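Local coordinates for putative cytoplasmic protein (Salmonella typhimurium, PDB 2GK3) that is of unknown function but belongs to a glutamine amidotransferase-like family and assembles into a hexamer, at residues Ala42-Glu47 and Pro240-Leu245. Numbering follows the deposited sequence. Where two conformers were deposited one is given.
Sequences ATWLLE and PFYTDL
Tyr242 meets Trp44 and Leu45 where the first turns of helices 43-51 and 242-253 come together; the nearest CA atoms, those of Leu45 and Thr243, are 7.7 Å apart. Ala42 and Phe241 occupy the N-cap positions, and each segment has begun its helical bonding, with Leu46 N donating to Ala42 O and Leu245 N to Phe241 O. The side chains of Tyr242 and Trp44 meet between the backbones, and Tyr242 also reaches Leu45. With chi1 at -175° the Tyr242 ring swings away from its own backbone N and extends toward helix 43-51. CE2 of Tyr242 lies 3.4 Å from both CD1 and NE1 of Trp44; the phenol ring and the indole's five-membered ring meet obliquely, planes inclined at 31°. Beyond this pair, OH of Tyr242 sits 3.7 Å from CG of Leu45, whose side chain runs across the tyrosine at about a right angle. The contact exemplifies aromatic and apolar packing whose polar ring atoms are paid for by backbone carbonyls: Tyr242 OH bonds to Cys227 O, and Trp44 NE1 to Met237 O. It joins an early helix to the C-terminal one within the putative glutamine amidotransferase region. Phe236 and Trp246 meet the tyrosine ring edge-to-face, while Leu45 also rests on Phe15, so helix 43-51 touches both strand 12-28 and helix 242-253.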
ATOM      1  N   ALA E  42       5.488  15.007 -19.062  1.00 37.39           N
ATOM      2  CA  ALA E  42       6.166  15.884 -20.030  1.00 38.15           C
ATOM      3  C   ALA E  42       5.377  16.173 -21.325  1.00 38.47           C
ATOM      4  O   ALA E  42       5.965  16.470 -22.367  1.00 39.00           O
ATOM      5  CB  ALA E  42       7.573  15.357 -20.348  1.00 37.18           C
ATOM      6  N   THR E  43       4.055  16.114 -21.254  1.00 39.18           N
ATOM      7  CA  THR E  43       3.196  16.393 -22.414  1.00 39.85           C
ATOM      8  C   THR E  43       3.550  17.735 -23.081  1.00 39.98           C
ATOM      9  O   THR E  43       3.711  17.806 -24.306  1.00 40.05           O
ATOM     10  CB  THR E  43       1.693  16.283 -22.008  1.00 40.23           C
ATOM     11  OG1 THR E  43       1.463  14.973 -21.453  1.00 41.76           O
ATOM     12  CG2 THR E  43       0.747  16.471 -23.208  1.00 39.97           C
ATOM     13  N   TRP E  44       3.712  18.782 -22.269  1.00 40.42           N
ATOM     14  CA  TRP E  44       4.150  20.096 -22.751  1.00 40.73           C
ATOM     15  C   TRP E  44       5.463  20.070 -23.535  1.00 40.20           C
ATOM     16  O   TRP E  44       5.518  20.509 -24.695  1.00 40.23           O
ATOM     17  CB  TRP E  44       4.268  21.080 -21.584  1.00 42.17           C
ATOM     18  CG  TRP E  44       4.755  22.458 -21.972  1.00 43.31           C
ATOM     19  CD1 TRP E  44       5.856  23.103 -21.488  1.00 45.06           C
ATOM     20  CD2 TRP E  44       4.147  23.358 -22.914  1.00 44.54           C
ATOM     21  NE1 TRP E  44       5.972  24.354 -22.060  1.00 45.36           N
ATOM     22  CE2 TRP E  44       4.937  24.534 -22.940  1.00 45.23           C
ATOM     23  CE3 TRP E  44       3.003  23.291 -23.725  1.00 44.75           C
ATOM     24  CZ2 TRP E  44       4.621  25.635 -23.750  1.00 45.42           C
ATOM     25  CZ3 TRP E  44       2.692  24.376 -24.536  1.00 44.95           C
ATOM     26  CH2 TRP E  44       3.497  25.537 -24.541  1.00 45.75           C
ATOM     27  N   LEU E  45       6.518  19.582 -22.890  1.00 39.16           N
ATOM     28  CA  LEU E  45       7.813  19.480 -23.525  1.00 38.52           C
ATOM     29  C   LEU E  45       7.697  18.742 -24.861  1.00 37.80           C
ATOM     30  O   LEU E  45       8.159  19.236 -25.883  1.00 38.11           O
ATOM     31  CB  LEU E  45       8.789  18.730 -22.618  1.00 38.46           C
ATOM     32  CG  LEU E  45      10.297  18.994 -22.708  1.00 38.77           C
ATOM     33  CD1 LEU E  45      11.073  17.730 -22.375  1.00 38.32           C
ATOM     34  CD2 LEU E  45      10.775  19.570 -24.035  1.00 38.74           C
ATOM     35  N   LEU E  46       7.088  17.561 -24.851  1.00 36.80           N
ATOM     36  CA  LEU E  46       6.980  16.750 -26.068  1.00 36.47           C
ATOM     37  C   LEU E  46       6.241  17.483 -27.204  1.00 35.88           C
ATOM     38  O   LEU E  46       6.580  17.312 -28.367  1.00 36.64           O
ATOM     39  CB  LEU E  46       6.334  15.384 -25.763  1.00 36.32           C
ATOM     40  CG  LEU E  46       7.068  14.470 -24.767  1.00 35.78           C
ATOM     41  CD1 LEU E  46       6.182  13.321 -24.327  1.00 35.01           C
ATOM     42  CD2 LEU E  46       8.395  13.958 -25.329  1.00 33.82           C
ATOM     43  N   GLU E  47       5.256  18.302 -26.852  0.50 34.82           N
ATOM     44  CA  GLU E  47       4.557  19.129 -27.813  0.50 34.28           C
ATOM     45  C   GLU E  47       5.476  20.187 -28.415  0.50 34.39           C
ATOM     46  O   GLU E  47       5.406  20.479 -29.601  0.50 33.91           O
ATOM     47  CB  GLU E  47       3.326  19.765 -27.155  0.50 33.86           C
ATOM     48  CG  GLU E  47       2.428  20.574 -28.073  0.50 32.57           C
ATOM     49  CD  GLU E  47       2.089  19.862 -29.372  0.50 32.13           C
ATOM     50  OE1 GLU E  47       2.004  18.610 -29.382  0.50 31.55           O
ATOM     51  OE2 GLU E  47       1.911  20.562 -30.390  0.50 30.48           O
ATOM     52  N   PRO E 240      10.005  32.248 -22.896  1.00 41.72           N
ATOM     53  CA  PRO E 240      10.138  32.343 -24.354  1.00 41.20           C
ATOM     54  C   PRO E 240      11.214  31.437 -24.937  1.00 40.66           C
ATOM     55  O   PRO E 240      11.165  31.096 -26.119  1.00 40.63           O
ATOM     56  CB  PRO E 240      10.541  33.804 -24.565  1.00 41.19           C
ATOM     57  CG  PRO E 240       9.972  34.508 -23.440  1.00 40.95           C
ATOM     58  CD  PRO E 240      10.119  33.578 -22.276  1.00 41.98           C
ATOM     59  N   PHE E 241      12.178  31.045 -24.111  1.00 40.11           N
ATOM     60  CA  PHE E 241      13.290  30.226 -24.598  1.00 39.25           C
ATOM     61  C   PHE E 241      13.214  28.762 -24.159  1.00 38.22           C
ATOM     62  O   PHE E 241      14.177  28.010 -24.309  1.00 38.08           O
ATOM     63  CB  PHE E 241      14.627  30.872 -24.212  1.00 39.26           C
ATOM     64  CG  PHE E 241      14.805  32.276 -24.753  1.00 39.82           C
ATOM     65  CD1 PHE E 241      15.069  32.490 -26.106  1.00 40.21           C
ATOM     66  CD2 PHE E 241      14.713  33.383 -23.906  1.00 39.71           C
ATOM     67  CE1 PHE E 241      15.234  33.787 -26.611  1.00 39.94           C
ATOM     68  CE2 PHE E 241      14.884  34.681 -24.399  1.00 38.88           C
ATOM     69  CZ  PHE E 241      15.137  34.884 -25.753  1.00 39.30           C
ATOM     70  N   TYR E 242      12.064  28.351 -23.636  1.00 37.34           N
ATOM     71  CA  TYR E 242      11.893  26.967 -23.206  1.00 37.09           C
ATOM     72  C   TYR E 242      12.168  26.011 -24.364  1.00 37.40           C
ATOM     73  O   TYR E 242      12.962  25.067 -24.228  1.00 37.23           O
ATOM     74  CB  TYR E 242      10.491  26.763 -22.658  1.00 36.43           C
ATOM     75  CG  TYR E 242      10.187  25.410 -22.054  1.00 36.24           C
ATOM     76  CD1 TYR E 242      10.524  25.110 -20.724  1.00 36.73           C
ATOM     77  CD2 TYR E 242       9.497  24.454 -22.782  1.00 35.88           C
ATOM     78  CE1 TYR E 242      10.204  23.872 -20.157  1.00 37.16           C
ATOM     79  CE2 TYR E 242       9.176  23.210 -22.228  1.00 37.12           C
ATOM     80  CZ  TYR E 242       9.523  22.919 -20.924  1.00 37.02           C
ATOM     81  OH  TYR E 242       9.187  21.675 -20.407  1.00 35.08           O
ATOM     82  N   THR E 243      11.533  26.283 -25.506  1.00 37.52           N
ATOM     83  CA  THR E 243      11.601  25.388 -26.659  1.00 37.76           C
ATOM     84  C   THR E 243      13.003  25.336 -27.196  1.00 37.90           C
ATOM     85  O   THR E 243      13.534  24.247 -27.426  1.00 38.91           O
ATOM     86  CB  THR E 243      10.618  25.801 -27.810  1.00 37.65           C
ATOM     87  OG1 THR E 243       9.264  25.647 -27.365  1.00 38.10           O
ATOM     88  CG2 THR E 243      10.829  24.941 -29.045  1.00 35.74           C
ATOM     89  N   ASP E 244      13.595  26.513 -27.401  1.00 38.09           N
ATOM     90  CA  ASP E 244      14.943  26.622 -27.968  1.00 38.09           C
ATOM     91  C   ASP E 244      15.981  25.960 -27.086  1.00 37.15           C
ATOM     92  O   ASP E 244      16.929  25.384 -27.594  1.00 36.83           O
ATOM     93  CB  ASP E 244      15.338  28.089 -28.205  1.00 38.78           C
ATOM     94  CG  ASP E 244      14.494  28.764 -29.279  1.00 41.26           C
ATOM     95  OD1 ASP E 244      13.797  28.058 -30.059  1.00 43.02           O
ATOM     96  OD2 ASP E 244      14.541  30.013 -29.340  1.00 44.29           O
ATOM     97  N   LEU E 245      15.796  26.062 -25.770  1.00 36.56           N
ATOM     98  CA  LEU E 245      16.698  25.428 -24.808  1.00 36.12           C
ATOM     99  C   LEU E 245      16.796  23.938 -25.101  1.00 35.09           C
ATOM    100  O   LEU E 245      17.867  23.438 -25.402  1.00 34.49           O
ATOM    101  CB  LEU E 245      16.228  25.659 -23.361  1.00 35.90           C
ATOM    102  CG  LEU E 245      16.913  24.890 -22.217  1.00 36.37           C
ATOM    103  CD1 LEU E 245      18.444  25.110 -22.148  1.00 35.68           C
ATOM    104  CD2 LEU E 245      16.276  25.246 -20.884  1.00 36.71           C
TER